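Local coordinates for protein cysteine desulfurase (Thermococcus onnurineus, PDB 5B89) that probably transfers sulfur from L-cysteine to a sulfur carrier and releases L-alanine, with pyridoxal 5'-phosphate as its cofactor, at residues Glu108-Val113 and Ile206-Ala211; Leu115-Ile120 and Ala175-Val180; Val220-Lys223 and Phe229-Phe232. All blocks are in the same frame, centred on the assembly; numbering follows the deposited sequence.

Interaction 1: residues Glu108-Val113 and Ile206-Ala211. With PLP (pyridoxal-5'-phosphate), chain G.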
# COMPACT_ATOMS: atom_id res chain seq x y z
N GLU B 108 2.12 -6.60 5.31
CA GLU B 108 1.14 -5.72 5.96
C GLU B 108 -0.02 -6.58 6.50
O GLU B 108 -0.40 -6.46 7.67
CB GLU B 108 0.63 -4.60 5.07
CG GLU B 108 -0.37 -3.70 5.77
CD GLU B 108 -1.04 -2.68 4.81
OE1 GLU B 108 -0.40 -2.26 3.85
OE2 GLU B 108 -2.10 -2.15 5.18
N SER B 109 -0.59 -7.47 5.65
CA SER B 109 -1.70 -8.28 6.10
C SER B 109 -1.41 -9.09 7.36
O SER B 109 -2.23 -9.05 8.33
CB SER B 109 -2.06 -9.27 5.02
OG SER B 109 -2.53 -8.63 3.84
N LEU B 110 -0.24 -9.72 7.44
CA LEU B 110 0.07 -10.53 8.64
C LEU B 110 0.34 -9.67 9.86
O LEU B 110 -0.12 -10.00 10.95
CB LEU B 110 1.28 -11.43 8.37
CG LEU B 110 1.04 -12.51 7.32
CD1 LEU B 110 2.34 -13.16 6.84
CD2 LEU B 110 0.06 -13.61 7.75
N ASN B 111 0.96 -8.53 9.67
CA ASN B 111 1.14 -7.58 10.79
C ASN B 111 -0.23 -7.13 11.27
O ASN B 111 -0.44 -6.98 12.47
CB ASN B 111 1.94 -6.36 10.38
CG ASN B 111 3.44 -6.60 10.52
OD1 ASN B 111 4.06 -6.28 11.57
ND2 ASN B 111 4.07 -7.12 9.48
N LEU B 112 -1.18 -6.84 10.35
CA LEU B 112 -2.53 -6.41 10.77
C LEU B 112 -3.21 -7.48 11.58
O LEU B 112 -3.95 -7.13 12.53
CB LEU B 112 -3.38 -6.00 9.57
CG LEU B 112 -2.91 -4.77 8.82
CD1 LEU B 112 -3.89 -4.62 7.66
CD2 LEU B 112 -2.82 -3.55 9.71
N VAL B 113 -3.04 -8.73 11.24
CA VAL B 113 -3.63 -9.80 12.05
C VAL B 113 -3.09 -9.73 13.47
O VAL B 113 -3.91 -9.80 14.42
CB VAL B 113 -3.44 -11.20 11.44
CG1 VAL B 113 -4.00 -12.35 12.34
CG2 VAL B 113 -4.03 -11.29 10.05
N ILE B 206 -7.34 -20.25 16.56
CA ILE B 206 -7.48 -19.36 15.38
C ILE B 206 -6.40 -19.84 14.35
O ILE B 206 -5.28 -20.07 14.76
CB ILE B 206 -7.29 -17.95 15.75
CG1 ILE B 206 -8.43 -17.50 16.69
CG2 ILE B 206 -7.22 -17.05 14.45
CD1 ILE B 206 -8.12 -16.20 17.36
N PHE B 207 -6.82 -19.96 13.09
CA PHE B 207 -5.91 -20.44 12.01
C PHE B 207 -5.60 -19.31 10.97
O PHE B 207 -6.54 -18.87 10.33
CB PHE B 207 -6.54 -21.66 11.38
CG PHE B 207 -5.56 -22.48 10.51
CD1 PHE B 207 -4.36 -22.92 11.02
CD2 PHE B 207 -5.92 -22.76 9.20
CE1 PHE B 207 -3.51 -23.69 10.20
CE2 PHE B 207 -5.10 -23.48 8.38
CZ PHE B 207 -3.91 -23.98 8.87
N VAL B 208 -4.36 -19.01 10.91
CA VAL B 208 -3.83 -17.96 10.00
C VAL B 208 -2.96 -18.61 8.95
O VAL B 208 -2.01 -19.33 9.28
CB VAL B 208 -3.05 -16.98 10.79
CG1 VAL B 208 -2.50 -15.83 9.93
CG2 VAL B 208 -3.80 -16.36 11.97
N VAL B 209 -3.25 -18.28 7.69
CA VAL B 209 -2.53 -18.92 6.56
C VAL B 209 -1.76 -17.78 5.78
O VAL B 209 -2.39 -16.83 5.29
CB VAL B 209 -3.42 -19.67 5.60
CG1 VAL B 209 -2.65 -20.29 4.46
CG2 VAL B 209 -4.18 -20.76 6.35
N ASP B 210 -0.46 -17.95 5.64
CA ASP B 210 0.38 -17.12 4.75
C ASP B 210 0.40 -17.81 3.42
O ASP B 210 1.12 -18.83 3.21
CB ASP B 210 1.80 -16.95 5.33
CG ASP B 210 2.82 -16.27 4.38
OD1 ASP B 210 2.40 -16.01 3.24
OD2 ASP B 210 4.02 -16.18 4.77
N ALA B 211 -0.41 -17.33 2.45
CA ALA B 211 -0.58 -17.89 1.12
C ALA B 211 0.25 -17.07 0.09
O ALA B 211 -0.08 -17.16 -1.11
CB ALA B 211 -2.03 -18.00 0.77
N1 PLP G . 5.50 -15.05 2.99
C2 PLP G . 5.96 -15.87 2.01
C2A PLP G . 5.85 -17.37 2.13
C3 PLP G . 6.58 -15.25 0.91
O3 PLP G . 7.05 -16.02 -0.10
C4 PLP G . 6.63 -13.83 0.82
C4A PLP G . 7.39 -13.20 -0.41
C5 PLP G . 6.05 -13.07 1.87
C6 PLP G . 5.50 -13.69 2.97
C5A PLP G . 6.14 -11.55 1.80
O4P PLP G . 5.33 -11.08 0.68
P PLP G . 5.43 -9.55 0.48
O1P PLP G . 4.63 -9.31 -0.71
O2P PLP G . 6.92 -9.27 0.25
O3P PLP G . 4.97 -8.89 1.69
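Leu110 spreads its two methyls over two residues of the strand. CD1 lies against the carboxylate carbon of Asp210, 4.0 Å from CG, the two side chains crossing nearly at right angles, while CD2 meets Val208 CG1, also at 4.0 Å. This end, beside the cofactor, is the fuller one. One turn on, the contact thins to a single methyl pair: Val113 CG1 and Val208 CG2 meet tip to tip at 4.0 Å. All four residues are buried. Helix 106-117 runs almost antiparallel to strand 206-210 (165°), the axes of the short segments 10.1 Å apart, as expected of a helix laid on the central sheet of the large domain in fold type I pyridoxal-phosphate enzymes. The helix turns another side to the dimer interface, where Glu108 forms a salt bridge with Lys104 of the second subunit and Asn111 ND2 is hydrogen-bonded to Ile262 O of that subunit. At the end of the strand, Asp210 CG stands anti to the backbone N (chi1 171°), which sends the carboxylate to the pyridine ring: OD2 is 2.6 Å from PLP N1. Its other oxygen, OD1, accepts a hydrogen bond from Ala212 N, which steadies the carboxylate. With an alanine here, PLP N1 would probably lose its carboxylate partner and Ala212 N its acceptor, while Leu110 CD1 would keep only the CB of that residue to pack on.

Interaction 2: residues Leu115-Ile120 and Ala175-Val180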
# COMPACT_ATOMS: atom_id res chain seq x y z
N LEU B 115 -1.66 -7.24 15.06
CA LEU B 115 -2.01 -6.03 15.77
C LEU B 115 -3.47 -6.11 16.10
O LEU B 115 -3.80 -5.73 17.26
CB LEU B 115 -1.76 -4.84 14.87
CG LEU B 115 -0.25 -4.52 14.65
CD1 LEU B 115 -0.08 -3.48 13.53
CD2 LEU B 115 0.42 -3.98 15.91
N GLY B 116 -4.33 -6.58 15.23
CA GLY B 116 -5.75 -6.60 15.47
C GLY B 116 -6.27 -7.65 16.43
O GLY B 116 -7.36 -7.52 16.89
N LEU B 117 -5.46 -8.66 16.68
CA LEU B 117 -5.83 -9.71 17.60
C LEU B 117 -5.05 -9.66 18.89
O LEU B 117 -5.31 -10.42 19.72
CB LEU B 117 -5.62 -11.11 17.02
CG LEU B 117 -6.49 -11.48 15.83
CD1 LEU B 117 -6.14 -12.87 15.37
CD2 LEU B 117 -7.96 -11.40 16.17
N GLY B 118 -4.10 -8.76 19.04
CA GLY B 118 -3.27 -8.73 20.22
C GLY B 118 -4.05 -8.73 21.51
O GLY B 118 -3.66 -9.35 22.45
N HIS B 119 -5.14 -8.02 21.49
CA HIS B 119 -6.00 -7.87 22.73
C HIS B 119 -6.59 -9.17 23.19
O HIS B 119 -6.95 -9.25 24.38
CB HIS B 119 -7.10 -6.81 22.45
CG HIS B 119 -8.11 -7.25 21.46
ND1 HIS B 119 -9.33 -7.83 21.75
CD2 HIS B 119 -8.04 -7.24 20.10
CE1 HIS B 119 -9.97 -8.12 20.63
NE2 HIS B 119 -9.19 -7.77 19.62
N ILE B 120 -6.67 -10.24 22.37
CA ILE B 120 -7.30 -11.47 22.80
C ILE B 120 -6.39 -12.32 23.69
O ILE B 120 -6.88 -13.25 24.32
CB ILE B 120 -7.81 -12.35 21.64
CG1 ILE B 120 -6.69 -13.09 20.87
CG2 ILE B 120 -8.63 -11.53 20.68
CD1 ILE B 120 -7.20 -14.15 19.87
N ALA B 175 -3.51 -24.37 21.82
CA ALA B 175 -2.99 -23.14 21.28
C ALA B 175 -4.13 -22.10 21.08
O ALA B 175 -5.21 -22.49 20.68
CB ALA B 175 -2.38 -23.45 19.91
N LYS B 176 -3.82 -20.82 21.27
CA LYS B 176 -4.76 -19.77 20.99
C LYS B 176 -4.83 -19.46 19.48
O LYS B 176 -5.92 -19.14 18.95
CB LYS B 176 -4.40 -18.54 21.80
CG LYS B 176 -5.34 -17.34 21.68
CD LYS B 176 -6.42 -17.58 22.67
CE LYS B 176 -7.35 -16.40 22.73
NZ LYS B 176 -8.35 -16.76 23.78
N LEU B 177 -3.67 -19.55 18.85
CA LEU B 177 -3.55 -19.15 17.42
C LEU B 177 -2.42 -20.01 16.84
O LEU B 177 -1.40 -20.24 17.47
CB LEU B 177 -3.28 -17.67 17.34
CG LEU B 177 -3.20 -17.08 15.88
CD1 LEU B 177 -3.78 -15.66 15.84
CD2 LEU B 177 -1.81 -17.10 15.33
N VAL B 178 -2.66 -20.36 15.59
CA VAL B 178 -1.73 -21.18 14.76
C VAL B 178 -1.53 -20.35 13.47
O VAL B 178 -2.57 -20.04 12.81
CB VAL B 178 -2.27 -22.50 14.46
CG1 VAL B 178 -1.36 -23.31 13.55
CG2 VAL B 178 -2.53 -23.37 15.72
N ALA B 179 -0.28 -20.10 13.11
CA ALA B 179 0.04 -19.40 11.88
C ALA B 179 0.98 -20.24 11.05
O ALA B 179 2.02 -20.60 11.50
CB ALA B 179 0.67 -18.07 12.18
N VAL B 180 0.60 -20.53 9.83
CA VAL B 180 1.47 -21.33 8.97
C VAL B 180 1.50 -20.83 7.53
O VAL B 180 0.57 -20.28 7.02
CB VAL B 180 1.08 -22.81 8.94
CG1 VAL B 180 1.05 -23.39 10.37
CG2 VAL B 180 -0.25 -22.97 8.28
O HOH W 1 -6.81 -15.91 26.18
O HOH W 2 -9.65 -14.08 24.38
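Ile120 and Lys176 carry the outer half of this contact, their side chains passing at a slant. From CB, the lysine sends out CG, which comes within 4.1 Å of Ile120 CD1. The chain then bends at chi2 (85°) and runs extended through CD, which brings CE over the isoleucine: it lies 3.6 Å from Ile120 CD1 and touches the carbonyl oxygen Ile120 O at the same distance. At the tip, NZ reaches that oxygen through solvent. Two waters each accept a hydrogen bond from Lys176 NZ, at 3.0 Å, and donate one to Ile120 O, one of them at 2.9 Å and the other at 3.2 Å. The pair of bridges closes a small ring beside the partly exposed Ile120 and Lys176, so that the backbone carbonyl of Ile120 is served by two water protons and the ammonium is tied to the same place. On the isoleucine, chi1 of 75° sets CG1 between the backbone N and carbonyl carbon and turns CD1 onto the lysine methylenes. The inner half is purely apolar: Leu117 CD1 meets Leu177 CD1 at 3.7 Å, the side chains crossing at about a right angle. Trp141 of helix 139-148 and Val208 of the next strand also touch Leu177. Here the C-terminal end of helix 106-117 is laid over strand 177-181 near Leu177, a helix-on-sheet junction in the mainly parallel alpha/beta core of the class-V aminotransferase family.

Interaction 3: residues Val220-Lys223 and Phe229-Phe232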
# COMPACT_ATOMS: atom_id res chain seq x y z
N VAL B 220 -6.13 -22.05 -3.77
CA VAL B 220 -6.17 -21.46 -2.48
C VAL B 220 -7.61 -21.18 -2.11
O VAL B 220 -8.21 -20.33 -2.77
CB VAL B 220 -5.30 -20.17 -2.35
CG1 VAL B 220 -5.55 -19.50 -0.99
CG2 VAL B 220 -3.86 -20.57 -2.50
N ASN B 221 -8.22 -21.93 -1.17
CA ASN B 221 -9.63 -21.80 -0.93
C ASN B 221 -9.82 -21.76 0.58
O ASN B 221 -9.42 -22.70 1.30
CB ASN B 221 -10.37 -22.99 -1.49
CG ASN B 221 -11.85 -22.91 -1.27
OD1 ASN B 221 -12.30 -23.07 -0.19
ND2 ASN B 221 -12.59 -22.45 -2.28
N VAL B 222 -10.41 -20.70 1.10
CA VAL B 222 -10.49 -20.48 2.50
C VAL B 222 -11.30 -21.57 3.27
O VAL B 222 -11.02 -21.84 4.44
CB VAL B 222 -10.95 -19.08 2.91
CG1 VAL B 222 -9.92 -18.02 2.42
CG2 VAL B 222 -12.35 -18.80 2.43
N LYS B 223 -12.34 -22.03 2.63
CA LYS B 223 -13.21 -23.13 3.22
C LYS B 223 -12.41 -24.46 3.34
O LYS B 223 -12.33 -25.05 4.47
CB LYS B 223 -14.43 -23.32 2.34
CG LYS B 223 -15.31 -22.05 2.14
CD LYS B 223 -16.48 -22.12 1.10
CE LYS B 223 -16.25 -21.31 -0.22
NZ LYS B 223 -15.99 -22.15 -1.48
N PHE B 229 -7.94 -16.39 8.96
CA PHE B 229 -7.27 -15.23 8.31
C PHE B 229 -6.40 -15.83 7.28
O PHE B 229 -5.77 -16.89 7.47
CB PHE B 229 -6.48 -14.44 9.31
CG PHE B 229 -7.32 -13.82 10.38
CD1 PHE B 229 -7.67 -14.53 11.48
CD2 PHE B 229 -7.71 -12.49 10.30
CE1 PHE B 229 -8.45 -13.93 12.46
CE2 PHE B 229 -8.53 -11.90 11.26
CZ PHE B 229 -8.86 -12.61 12.33
N LEU B 230 -6.27 -15.09 6.17
CA LEU B 230 -5.40 -15.54 5.04
C LEU B 230 -4.83 -14.35 4.34
O LEU B 230 -5.57 -13.39 4.15
CB LEU B 230 -6.09 -16.47 4.13
CG LEU B 230 -5.27 -17.08 2.99
CD1 LEU B 230 -5.72 -18.44 2.66
CD2 LEU B 230 -5.36 -16.21 1.77
N ALA B 231 -3.54 -14.41 4.03
CA ALA B 231 -2.85 -13.21 3.40
C ALA B 231 -2.20 -13.69 2.11
O ALA B 231 -1.68 -14.80 2.03
CB ALA B 231 -1.78 -12.73 4.35
N PHE B 232 -2.24 -12.87 1.07
CA PHE B 232 -1.43 -13.06 -0.13
C PHE B 232 -1.07 -11.75 -0.77
O PHE B 232 -1.59 -10.72 -0.38
CB PHE B 232 -2.04 -14.04 -1.08
CG PHE B 232 -3.26 -13.61 -1.81
CD1 PHE B 232 -3.12 -13.01 -3.06
CD2 PHE B 232 -4.54 -13.86 -1.35
CE1 PHE B 232 -4.17 -12.69 -3.82
CE2 PHE B 232 -5.61 -13.55 -2.14
CZ PHE B 232 -5.43 -12.92 -3.39
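Asn221 OD1 accepts a hydrogen bond from Lys224 N, and Lys223 N lies 3.0 Å from the same oxygen. The asparagine CB points away from strand 229-233, while OD1 bonds back to the loop's own backbone; the valines before and after it face inward. Both valines converge on one methyl of Leu230. CD1 takes Val220 CG1 at 3.8 Å and Val222 CG1 at 4.2 Å; the two methyls reach CD1 from directions about 90° apart. Leu230 can receive them because its CG is anti to the backbone N (chi1 -176°), which carries the branch out from the strand toward the loop. All three residues are buried, and the contact is wholly aliphatic. Val222 is further tied to Ile93 by a backbone hydrogen bond, at the end of helix 73-93. The loop connects two adjacent parallel strands, 206-210 and 229-233, in the central mixed sheet of the large domain of a fold type I pyridoxal-phosphate enzyme. It lies over one face of that sheet, with Tyr248 of the antiparallel strand 245-249 touching both Val222 and Leu230. Phe229 and Ala231 point to the other face, where they meet helix 106-117.

The three contacts share one sheet. Strand 206-210 of interaction 1 lies between strand 177-181 of interaction 2 and strand 229-233 of interaction 3, and each neighbouring centre is about 9 Å away. Probable backbone hydrogen bonds join them: Val208 N to Val178 O at 2.8 Å, and Val209 N to Phe229 O at 2.9 Å. Interactions 1 and 2 also use successive parts of helix 106-117, whereas interaction 3 lies on the opposite face of the sheet. Its centre is about 16 Å from that of interaction 2, yet Leu117 CD1 still touches Phe229 CE1 at 3.9 Å. Interaction 1 alone reaches the cofactor; the side chain of Leu230 stays about 11 Å from it.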